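Local coordinates for protein inactive glucansucrase (Lactobacillus reuteri, PDB 5JBD) that belongs to glycoside hydrolase family 70 and is built round a TIM-type barrel, with a bound calcium ion, at residues S54-T64 and T74-Y85; L317-S325 and W386-Q394. All coordinates share one frame; numbering follows the deposited sequence.

Contact 1 of 2, residues S54-T64 and T74-Y85; sequences SYTDWYRPYGT and TTAMDWRPLLMY
Tyr59 and Tyr85 form an offset edge-to-face pair, the edge of Tyr59 toward the face of Tyr85, their planes at 89° and their centroids 5.2 Å apart. CG of Tyr59 lies between its backbone N and carbonyl carbon (chi1 85°), and this swings the ring over to Tyr85. The Tyr59 hydroxyl ends above the centre of the Tyr85 ring and is hydrogen-bonded to the backbone O of Asn36. Leu82 CD2 packs 3.7 Å from Tyr59 CD1. Two indoles lie against the antiparallel pair of strands 58-59 and 80-81. Pro81 CD sits over the six-membered ring of Trp58, 3.7 Å from its centroid, in a CH-pi contact. Arg60 CB does the same over the five-membered ring of Trp79. Tyr59 and Arg80 form the hydrogen-bonded pair, with Tyr59 N to Arg80 O at 2.9 Å and Arg80 N to Tyr59 O at 2.8 Å. Arg60 is extended, with CG opposite its own backbone N (chi1 -179°), and reaches along to Thr74. It grips Thr74 side-on. Arg60 NE gives a nearly straight bond of 3.0 Å to Thr74 OG1, in the guanidinium plane, while Arg60 NH2 meets Thr74 O from above the carbonyl plane. Thr74 OG1 in turn donates to Pro61 O at 2.7 Å. Arg60 also makes a cation-pi contact with Phe39. Arg80 forms a salt bridge with Glu141 of helix 126-147. The chemistry is thus mixed: backbone bonds set the register, CH-pi contacts lie over the indole faces, and the Thr74 hydroxyl, accepting from Arg60 and donating to Pro61 O, links the segments beyond the strand pair.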
loop_
_atom_site.group_PDB
_atom_site.type_symbol
_atom_site.label_atom_id
_atom_site.label_comp_id
_atom_site.label_asym_id
_atom_site.label_seq_id
_atom_site.Cartn_x
_atom_site.Cartn_y
_atom_site.Cartn_z
ATOM N N SER A 54 -28.609 -11.055 11.175
ATOM C CA SER A 54 -27.723 -10.256 12.007
ATOM C C SER A 54 -28.509 -9.561 13.111
ATOM O O SER A 54 -29.547 -8.966 12.838
ATOM C CB SER A 54 -27.014 -9.202 11.150
ATOM O OG SER A 54 -26.300 -8.295 11.969
ATOM N N TYR A 55 -27.998 -9.570 14.343
ATOM C CA TYR A 55 -28.662 -8.875 15.452
ATOM C C TYR A 55 -28.856 -7.378 15.228
ATOM O O TYR A 55 -29.788 -6.809 15.756
ATOM C CB TYR A 55 -27.951 -9.103 16.790
ATOM C CG TYR A 55 -28.183 -10.480 17.349
ATOM C CD1 TYR A 55 -29.433 -10.840 17.874
ATOM C CD2 TYR A 55 -27.160 -11.436 17.351
ATOM C CE1 TYR A 55 -29.658 -12.111 18.377
ATOM C CE2 TYR A 55 -27.376 -12.709 17.860
ATOM C CZ TYR A 55 -28.619 -13.040 18.368
ATOM O OH TYR A 55 -28.837 -14.297 18.851
ATOM N N THR A 56 -27.989 -6.743 14.452
ATOM C CA THR A 56 -28.101 -5.305 14.175
ATOM C C THR A 56 -28.960 -4.974 12.948
ATOM O O THR A 56 -29.109 -3.809 12.609
ATOM C CB THR A 56 -26.695 -4.658 14.029
ATOM O OG1 THR A 56 -25.921 -5.385 13.063
ATOM C CG2 THR A 56 -25.989 -4.681 15.367
ATOM N N ASP A 57 -29.522 -5.990 12.291
ATOM C CA ASP A 57 -30.444 -5.780 11.176
ATOM C C ASP A 57 -31.874 -5.557 11.673
ATOM O O ASP A 57 -32.163 -5.627 12.862
ATOM C CB ASP A 57 -30.374 -6.951 10.169
ATOM C CG ASP A 57 -29.310 -6.754 9.095
ATOM O OD1 ASP A 57 -28.667 -5.679 9.032
ATOM O OD2 ASP A 57 -29.087 -7.706 8.325
ATOM N N TRP A 58 -32.750 -5.256 10.722
ATOM C CA TRP A 58 -34.106 -4.900 10.978
ATOM C C TRP A 58 -35.059 -5.856 10.252
ATOM O O TRP A 58 -34.672 -6.568 9.309
ATOM C CB TRP A 58 -34.329 -3.461 10.507
ATOM C CG TRP A 58 -33.574 -2.407 11.282
ATOM C CD1 TRP A 58 -32.213 -2.350 11.543
ATOM C CD2 TRP A 58 -34.126 -1.225 11.851
ATOM N NE1 TRP A 58 -31.913 -1.232 12.266
ATOM C CE2 TRP A 58 -33.061 -0.519 12.464
ATOM C CE3 TRP A 58 -35.415 -0.692 11.912
ATOM C CZ2 TRP A 58 -33.254 0.678 13.117
ATOM C CZ3 TRP A 58 -35.608 0.501 12.563
ATOM C CH2 TRP A 58 -34.525 1.176 13.165
ATOM N N TYR A 59 -36.312 -5.860 10.704
ATOM C CA TYR A 59 -37.397 -6.618 10.056
ATOM C C TYR A 59 -38.721 -5.869 10.160
ATOM O O TYR A 59 -38.834 -4.869 10.883
ATOM C CB TYR A 59 -37.511 -8.022 10.658
ATOM C CG TYR A 59 -38.351 -8.114 11.920
ATOM C CD1 TYR A 59 -38.030 -7.386 13.054
ATOM C CD2 TYR A 59 -39.481 -8.949 11.979
ATOM C CE1 TYR A 59 -38.804 -7.471 14.199
ATOM C CE2 TYR A 59 -40.236 -9.050 13.130
ATOM C CZ TYR A 59 -39.893 -8.300 14.237
ATOM O OH TYR A 59 -40.635 -8.384 15.394
ATOM N N ARG A 60 -39.714 -6.350 9.419
ATOM C CA ARG A 60 -41.058 -5.784 9.459
ATOM C C ARG A 60 -41.952 -6.722 10.255
ATOM O O ARG A 60 -42.296 -7.799 9.757
ATOM C CB ARG A 60 -41.606 -5.617 8.041
ATOM C CG ARG A 60 -43.006 -5.012 7.991
ATOM C CD ARG A 60 -43.575 -5.031 6.586
ATOM N NE ARG A 60 -45.001 -4.705 6.573
ATOM C CZ ARG A 60 -45.762 -4.709 5.480
ATOM N NH1 ARG A 60 -45.249 -5.034 4.285
ATOM N NH2 ARG A 60 -47.056 -4.399 5.580
ATOM N N PRO A 61 -42.328 -6.337 11.495
ATOM C CA PRO A 61 -43.324 -7.163 12.201
ATOM C C PRO A 61 -44.689 -6.992 11.566
ATOM O O PRO A 61 -44.895 -6.038 10.805
ATOM C CB PRO A 61 -43.332 -6.582 13.622
ATOM C CG PRO A 61 -42.913 -5.158 13.444
ATOM C CD PRO A 61 -41.944 -5.153 12.289
ATOM N N TYR A 62 -45.611 -7.906 11.862
ATOM C CA TYR A 62 -46.982 -7.785 11.348
ATOM C C TYR A 62 -47.648 -6.517 11.896
ATOM O O TYR A 62 -48.273 -5.768 11.149
ATOM C CB TYR A 62 -47.796 -9.046 11.667
ATOM C CG TYR A 62 -49.218 -9.024 11.117
ATOM C CD1 TYR A 62 -50.250 -8.472 11.861
ATOM C CD2 TYR A 62 -49.527 -9.556 9.856
ATOM C CE1 TYR A 62 -51.553 -8.445 11.388
ATOM C CE2 TYR A 62 -50.838 -9.533 9.371
ATOM C CZ TYR A 62 -51.844 -8.974 10.143
ATOM O OH TYR A 62 -53.157 -8.924 9.713
ATOM N N GLY A 63 -47.509 -6.275 13.195
ATOM C CA GLY A 63 -48.048 -5.064 13.817
ATOM C C GLY A 63 -47.240 -4.608 15.019
ATOM O O GLY A 63 -46.313 -5.300 15.436
ATOM N N THR A 64 -47.611 -3.444 15.557
ATOM C CA THR A 64 -46.972 -2.840 16.724
ATOM C C THR A 64 -47.997 -2.149 17.627
ATOM O O THR A 64 -49.135 -1.880 17.221
ATOM C CB THR A 64 -45.910 -1.785 16.320
ATOM O OG1 THR A 64 -46.554 -0.659 15.714
ATOM C CG2 THR A 64 -44.910 -2.352 15.373
ATOM N N THR A 74 -48.448 -2.835 10.440
ATOM C CA THR A 74 -47.368 -2.099 9.795
ATOM C C THR A 74 -47.670 -1.863 8.326
ATOM O O THR A 74 -48.381 -2.654 7.704
ATOM C CB THR A 74 -46.050 -2.888 9.847
ATOM O OG1 THR A 74 -46.231 -4.195 9.275
ATOM C CG2 THR A 74 -45.576 -3.016 11.275
ATOM N N THR A 75 -47.124 -0.777 7.783
ATOM C CA THR A 75 -46.955 -0.632 6.334
ATOM C C THR A 75 -45.620 -1.248 5.943
ATOM O O THR A 75 -44.830 -1.653 6.807
ATOM C CB THR A 75 -46.953 0.846 5.878
ATOM O OG1 THR A 75 -45.726 1.473 6.279
ATOM C CG2 THR A 75 -48.134 1.608 6.437
ATOM N N ALA A 76 -45.342 -1.288 4.645
ATOM C CA ALA A 76 -44.044 -1.733 4.144
ATOM C C ALA A 76 -42.860 -0.865 4.614
ATOM O O ALA A 76 -41.718 -1.269 4.468
ATOM C CB ALA A 76 -44.065 -1.794 2.619
ATOM N N MET A 77 -43.145 0.329 5.141
ATOM C CA MET A 77 -42.112 1.243 5.633
ATOM C C MET A 77 -41.823 1.112 7.131
ATOM O O MET A 77 -40.868 1.698 7.605
ATOM C CB MET A 77 -42.524 2.695 5.334
ATOM C CG MET A 77 -42.825 2.997 3.871
ATOM S SD MET A 77 -41.542 2.597 2.698
ATOM C CE MET A 77 -40.190 3.716 3.121
ATOM N N ASP A 78 -42.639 0.372 7.875
ATOM C CA ASP A 78 -42.502 0.331 9.325
ATOM C C ASP A 78 -41.661 -0.875 9.726
ATOM O O ASP A 78 -42.191 -1.924 10.076
ATOM C CB ASP A 78 -43.871 0.296 9.995
ATOM C CG ASP A 78 -44.733 1.484 9.630
ATOM O OD1 ASP A 78 -44.227 2.622 9.674
ATOM O OD2 ASP A 78 -45.920 1.287 9.280
ATOM N N TRP A 79 -40.349 -0.705 9.649
ATOM C CA TRP A 79 -39.410 -1.715 10.072
ATOM C C TRP A 79 -38.935 -1.416 11.492
ATOM O O TRP A 79 -38.993 -0.276 11.946
ATOM C CB TRP A 79 -38.243 -1.791 9.090
ATOM C CG TRP A 79 -38.640 -2.359 7.760
ATOM C CD1 TRP A 79 -39.614 -1.884 6.914
ATOM C CD2 TRP A 79 -38.089 -3.508 7.120
ATOM N NE1 TRP A 79 -39.695 -2.669 5.797
ATOM C CE2 TRP A 79 -38.778 -3.677 5.898
ATOM C CE3 TRP A 79 -37.095 -4.423 7.462
ATOM C CZ2 TRP A 79 -38.497 -4.720 5.020
ATOM C CZ3 TRP A 79 -36.817 -5.449 6.596
ATOM C CH2 TRP A 79 -37.499 -5.587 5.378
ATOM N N ARG A 80 -38.503 -2.460 12.192
ATOM C CA ARG A 80 -37.994 -2.345 13.544
ATOM C C ARG A 80 -36.696 -3.124 13.685
ATOM O O ARG A 80 -36.479 -4.109 12.977
ATOM C CB ARG A 80 -39.022 -2.860 14.563
ATOM C CG ARG A 80 -40.346 -2.110 14.612
ATOM C CD ARG A 80 -40.180 -0.690 15.123
ATOM N NE ARG A 80 -41.437 0.048 15.208
ATOM C CZ ARG A 80 -41.971 0.798 14.238
ATOM N NH1 ARG A 80 -41.387 0.937 13.048
ATOM N NH2 ARG A 80 -43.124 1.416 14.460
ATOM N N PRO A 81 -35.812 -2.675 14.598
ATOM C CA PRO A 81 -34.569 -3.382 14.847
ATOM C C PRO A 81 -34.824 -4.710 15.550
ATOM O O PRO A 81 -35.652 -4.783 16.487
ATOM C CB PRO A 81 -33.799 -2.420 15.751
ATOM C CG PRO A 81 -34.858 -1.677 16.474
ATOM C CD PRO A 81 -35.951 -1.494 15.477
ATOM N N LEU A 82 -34.127 -5.746 15.095
ATOM C CA LEU A 82 -34.239 -7.080 15.686
ATOM C C LEU A 82 -33.900 -7.081 17.187
ATOM O O LEU A 82 -34.492 -7.853 17.958
ATOM C CB LEU A 82 -33.391 -8.093 14.908
ATOM C CG LEU A 82 -33.945 -8.545 13.546
ATOM C CD1 LEU A 82 -32.874 -9.175 12.660
ATOM C CD2 LEU A 82 -35.107 -9.505 13.736
ATOM N N LEU A 83 -33.000 -6.187 17.615
ATOM C CA LEU A 83 -32.588 -6.105 19.028
ATOM C C LEU A 83 -33.652 -5.642 20.013
ATOM O O LEU A 83 -33.416 -5.709 21.220
ATOM C CB LEU A 83 -31.324 -5.237 19.192
ATOM C CG LEU A 83 -30.034 -5.997 18.893
ATOM C CD1 LEU A 83 -28.896 -5.015 18.622
ATOM C CD2 LEU A 83 -29.683 -6.989 20.001
ATOM N N MET A 84 -34.794 -5.158 19.523
ATOM C CA MET A 84 -35.987 -4.958 20.366
ATOM C C MET A 84 -36.682 -6.270 20.757
ATOM O O MET A 84 -37.466 -6.277 21.722
ATOM C CB MET A 84 -37.034 -4.096 19.641
ATOM C CG MET A 84 -36.765 -2.615 19.688
ATOM S SD MET A 84 -37.876 -1.740 18.586
ATOM C CE MET A 84 -39.443 -1.885 19.446
ATOM N N TYR A 85 -36.450 -7.332 19.968
ATOM C CA TYR A 85 -37.161 -8.617 20.090
ATOM C C TYR A 85 -36.284 -9.837 20.383
ATOM O O TYR A 85 -36.772 -10.784 21.005
ATOM C CB TYR A 85 -37.920 -8.916 18.792
ATOM C CG TYR A 85 -38.970 -7.892 18.420
ATOM C CD1 TYR A 85 -40.288 -8.010 18.857
ATOM C CD2 TYR A 85 -38.651 -6.818 17.598
ATOM C CE1 TYR A 85 -41.248 -7.075 18.488
ATOM C CE2 TYR A 85 -39.604 -5.873 17.228
ATOM C CZ TYR A 85 -40.901 -6.007 17.671
ATOM O OH TYR A 85 -41.853 -5.068 17.331
HETATM O O HOH W 1 -31.347 -4.502 15.587
HETATM O O HOH W 2 -49.103 -5.449 8.247
HETATM O O HOH W 3 -44.324 -5.809 17.333
#

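Contact 2 of 2, residues L317-S325 and W386-Q394; sequences LSYNEGYHS and WSFVTNHDQ
The contact lies in the TIM-type barrel, where the C-terminal end of strand 319-320 and the loop after it meet strand 385-388 and the start of helix 392-406. The side chains of Tyr319 and Trp386 cross at about a right angle. The Tyr319 ring turns its edge to the indole face; its centroid is 4.8 Å from that of the six-membered ring of Trp386, with planes at 57°. Tyr319 CB rests over the five-membered ring. Trp386 NE1 donates to Asn320 O at 3.0 Å, from above the carbonyl plane. Tyr323, in the loop after strand 319-320, points its hydroxyl against the amides of Asn391 and Gln394, which come from the opposite direction. Tyr323 OH accepts from Asn391 ND2 at 3.1 Å and from Gln394 NE2 at 3.0 Å, and it donates to a water. The same water donates to Glu321 OE2 and Asp393 OD2. Asn391 is the N-cap of helix 392-406; Asn391 OD1 accepts from Gln394 N at 3.0 Å, which helps hold its amide in place for Tyr323. The hydroxyl of Tyr319 bonds to Gln745, and Glu321 OE1 accepts from Ala284 N. Met341 of strand 340-341 touches Tyr323, Trp386 and Phe388, while Phe346 of helix 343-354 stacks on Phe388.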
loop_
_atom_site.group_PDB
_atom_site.type_symbol
_atom_site.label_atom_id
_atom_site.label_comp_id
_atom_site.label_asym_id
_atom_site.label_seq_id
_atom_site.Cartn_x
_atom_site.Cartn_y
_atom_site.Cartn_z
ATOM N N LEU A 317 10.082 -0.694 -18.657
ATOM C CA LEU A 317 10.677 -0.897 -17.342
ATOM C C LEU A 317 9.616 -1.235 -16.329
ATOM O O LEU A 317 8.634 -0.507 -16.209
ATOM C CB LEU A 317 11.419 0.371 -16.890
ATOM C CG LEU A 317 12.371 0.211 -15.701
ATOM C CD1 LEU A 317 13.539 -0.719 -16.039
ATOM C CD2 LEU A 317 12.871 1.580 -15.235
ATOM N N SER A 318 9.804 -2.346 -15.622
ATOM C CA SER A 318 8.934 -2.733 -14.526
ATOM C C SER A 318 9.770 -3.124 -13.306
ATOM O O SER A 318 10.871 -3.669 -13.444
ATOM C CB SER A 318 7.987 -3.869 -14.962
ATOM O OG SER A 318 7.129 -3.432 -16.027
ATOM N N TYR A 319 9.239 -2.854 -12.117
ATOM C CA TYR A 319 10.009 -2.966 -10.877
ATOM C C TYR A 319 9.118 -3.327 -9.699
ATOM O O TYR A 319 8.015 -2.746 -9.543
ATOM C CB TYR A 319 10.817 -1.678 -10.600
ATOM C CG TYR A 319 10.169 -0.343 -10.974
ATOM C CD1 TYR A 319 10.243 0.152 -12.282
ATOM C CD2 TYR A 319 9.571 0.471 -10.006
ATOM C CE1 TYR A 319 9.674 1.377 -12.635
ATOM C CE2 TYR A 319 9.006 1.698 -10.350
ATOM C CZ TYR A 319 9.066 2.152 -11.669
ATOM O OH TYR A 319 8.524 3.381 -12.022
ATOM N N ASN A 320 9.586 -4.278 -8.885
ATOM C CA ASN A 320 8.781 -4.893 -7.824
ATOM C C ASN A 320 9.101 -4.312 -6.478
ATOM O O ASN A 320 10.260 -4.280 -6.094
ATOM C CB ASN A 320 9.028 -6.410 -7.758
ATOM C CG ASN A 320 8.510 -7.150 -8.978
ATOM O OD1 ASN A 320 7.822 -6.576 -9.815
ATOM N ND2 ASN A 320 8.871 -8.428 -9.098
ATOM N N GLU A 321 8.069 -3.894 -5.737
ATOM C CA GLU A 321 8.261 -3.399 -4.380
ATOM C C GLU A 321 8.398 -4.568 -3.438
ATOM O O GLU A 321 7.528 -5.417 -3.377
ATOM C CB GLU A 321 7.088 -2.556 -3.906
ATOM C CG GLU A 321 7.264 -2.001 -2.484
ATOM C CD GLU A 321 6.063 -2.169 -1.578
ATOM O OE1 GLU A 321 5.056 -2.807 -1.961
ATOM O OE2 GLU A 321 6.113 -1.644 -0.462
ATOM N N GLY A 322 9.482 -4.582 -2.670
ATOM C CA GLY A 322 9.636 -5.575 -1.612
ATOM C C GLY A 322 10.829 -5.332 -0.713
ATOM O O GLY A 322 11.791 -4.701 -1.122
ATOM N N TYR A 323 10.738 -5.847 0.512
ATOM C CA TYR A 323 11.728 -5.663 1.567
ATOM C C TYR A 323 12.404 -7.005 1.958
ATOM O O TYR A 323 13.123 -7.074 2.960
ATOM C CB TYR A 323 11.064 -4.982 2.782
ATOM C CG TYR A 323 10.656 -3.538 2.500
ATOM C CD1 TYR A 323 9.412 -3.235 1.951
ATOM C CD2 TYR A 323 11.522 -2.474 2.765
ATOM C CE1 TYR A 323 9.038 -1.913 1.686
ATOM C CE2 TYR A 323 11.157 -1.152 2.502
ATOM C CZ TYR A 323 9.917 -0.879 1.950
ATOM O OH TYR A 323 9.554 0.430 1.673
ATOM N N HIS A 324 12.201 -8.047 1.143
ATOM C CA HIS A 324 12.825 -9.362 1.335
ATOM C C HIS A 324 13.919 -9.602 0.294
ATOM O O HIS A 324 13.631 -9.720 -0.901
ATOM C CB HIS A 324 11.789 -10.465 1.199
ATOM C CG HIS A 324 10.798 -10.499 2.316
ATOM N ND1 HIS A 324 9.693 -9.678 2.349
ATOM C CD2 HIS A 324 10.749 -11.250 3.444
ATOM C CE1 HIS A 324 9.008 -9.918 3.451
ATOM N NE2 HIS A 324 9.623 -10.869 4.129
ATOM N N SER A 325 15.160 -9.684 0.761
ATOM C CA SER A 325 16.311 -9.886 -0.103
ATOM C C SER A 325 16.291 -11.181 -0.901
ATOM O O SER A 325 16.939 -11.252 -1.953
ATOM C CB SER A 325 17.626 -9.765 0.684
ATOM O OG SER A 325 17.740 -10.753 1.689
ATOM N N TRP A 386 16.389 -1.635 -8.387
ATOM C CA TRP A 386 16.071 -0.227 -8.141
ATOM C C TRP A 386 16.313 0.095 -6.658
ATOM O O TRP A 386 16.193 -0.778 -5.796
ATOM C CB TRP A 386 14.644 0.166 -8.598
ATOM C CG TRP A 386 13.468 -0.521 -7.975
ATOM C CD1 TRP A 386 13.198 -1.869 -7.951
ATOM C CD2 TRP A 386 12.336 0.117 -7.367
ATOM N NE1 TRP A 386 11.990 -2.103 -7.332
ATOM C CE2 TRP A 386 11.433 -0.904 -6.981
ATOM C CE3 TRP A 386 11.996 1.453 -7.113
ATOM C CZ2 TRP A 386 10.217 -0.630 -6.340
ATOM C CZ3 TRP A 386 10.781 1.725 -6.485
ATOM C CH2 TRP A 386 9.913 0.682 -6.097
ATOM N N SER A 387 16.767 1.314 -6.394
ATOM C CA SER A 387 17.183 1.697 -5.046
ATOM C C SER A 387 16.631 3.076 -4.749
ATOM O O SER A 387 16.272 3.818 -5.666
ATOM C CB SER A 387 18.724 1.677 -4.917
ATOM O OG SER A 387 19.337 2.487 -5.916
ATOM N N PHE A 388 16.612 3.437 -3.477
ATOM C CA PHE A 388 16.032 4.704 -3.063
ATOM C C PHE A 388 16.615 5.209 -1.750
ATOM O O PHE A 388 17.089 4.423 -0.921
ATOM C CB PHE A 388 14.501 4.530 -2.916
ATOM C CG PHE A 388 14.125 3.494 -1.901
ATOM C CD1 PHE A 388 14.168 2.141 -2.230
ATOM C CD2 PHE A 388 13.822 3.856 -0.603
ATOM C CE1 PHE A 388 13.863 1.169 -1.293
ATOM C CE2 PHE A 388 13.525 2.890 0.350
ATOM C CZ PHE A 388 13.531 1.553 -0.000
ATOM N N VAL A 389 16.524 6.533 -1.569
ATOM C CA VAL A 389 16.770 7.232 -0.297
ATOM C C VAL A 389 15.472 7.342 0.517
ATOM O O VAL A 389 15.488 7.215 1.750
ATOM C CB VAL A 389 17.352 8.645 -0.556
ATOM C CG1 VAL A 389 17.396 9.497 0.717
ATOM C CG2 VAL A 389 18.760 8.538 -1.164
ATOM N N THR A 390 14.357 7.616 -0.169
ATOM C CA THR A 390 13.048 7.701 0.490
ATOM C C THR A 390 11.960 7.134 -0.418
ATOM O O THR A 390 12.078 7.195 -1.637
ATOM C CB THR A 390 12.678 9.172 0.837
ATOM O OG1 THR A 390 13.842 9.912 1.246
ATOM C CG2 THR A 390 11.626 9.221 1.954
ATOM N N ASN A 391 10.912 6.583 0.179
ATOM C CA ASN A 391 9.651 6.373 -0.526
ATOM C C ASN A 391 8.474 6.767 0.377
ATOM O O ASN A 391 8.659 7.150 1.546
ATOM C CB ASN A 391 9.539 4.938 -1.072
ATOM C CG ASN A 391 9.506 3.883 0.018
ATOM O OD1 ASN A 391 8.859 4.051 1.054
ATOM N ND2 ASN A 391 10.207 2.771 -0.223
ATOM N N HIS A 392 7.268 6.699 -0.165
ATOM C CA HIS A 392 6.056 7.155 0.560
ATOM C C HIS A 392 5.836 6.421 1.895
ATOM O O HIS A 392 5.411 7.032 2.878
ATOM C CB HIS A 392 4.805 7.029 -0.326
ATOM C CG HIS A 392 4.478 5.624 -0.707
ATOM N ND1 HIS A 392 5.072 4.982 -1.776
ATOM C CD2 HIS A 392 3.658 4.714 -0.135
ATOM C CE1 HIS A 392 4.611 3.752 -1.859
ATOM N NE2 HIS A 392 3.747 3.563 -0.879
ATOM N N ASP A 393 6.162 5.133 1.931
ATOM C CA ASP A 393 6.026 4.333 3.158
ATOM C C ASP A 393 7.039 4.715 4.229
ATOM O O ASP A 393 6.725 4.687 5.423
ATOM C CB ASP A 393 6.168 2.840 2.875
ATOM C CG ASP A 393 4.946 2.242 2.240
ATOM O OD1 ASP A 393 3.827 2.539 2.709
ATOM O OD2 ASP A 393 5.111 1.453 1.293
ATOM N N GLN A 394 8.255 5.072 3.821
ATOM C CA GLN A 394 9.283 5.440 4.797
ATOM C C GLN A 394 8.998 6.800 5.461
ATOM O O GLN A 394 9.251 6.970 6.663
ATOM C CB GLN A 394 10.692 5.388 4.185
ATOM C CG GLN A 394 11.072 4.008 3.646
ATOM C CD GLN A 394 10.847 2.892 4.656
ATOM O OE1 GLN A 394 11.180 3.029 5.827
ATOM N NE2 GLN A 394 10.264 1.794 4.207
HETATM O O HOH W 4 7.389 0.830 -0.087
#

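In the fold
From the N terminus the chain first closes contact 1, a short loop in which residues 54-64 return to 74-85 after nine intervening residues. It lies at the periphery, its centre about 41 Å from the centre of the chain. The chain then passes through strand 279-282 to contact 2, which joins 317-325 to 386-394 across 60 residues that include strand 340-341 and helix 343-354. The two contacts follow in series and neither nest nor cross. The centres of contacts 1 and 2 are about 53 Å apart. Contact 1 holds a local strand pair together, with helices 126-147 and 151-162 packed against it. Contact 2 joins the ends of two barrel strands, with strand 340-341 between them, and the start of helix 392-406.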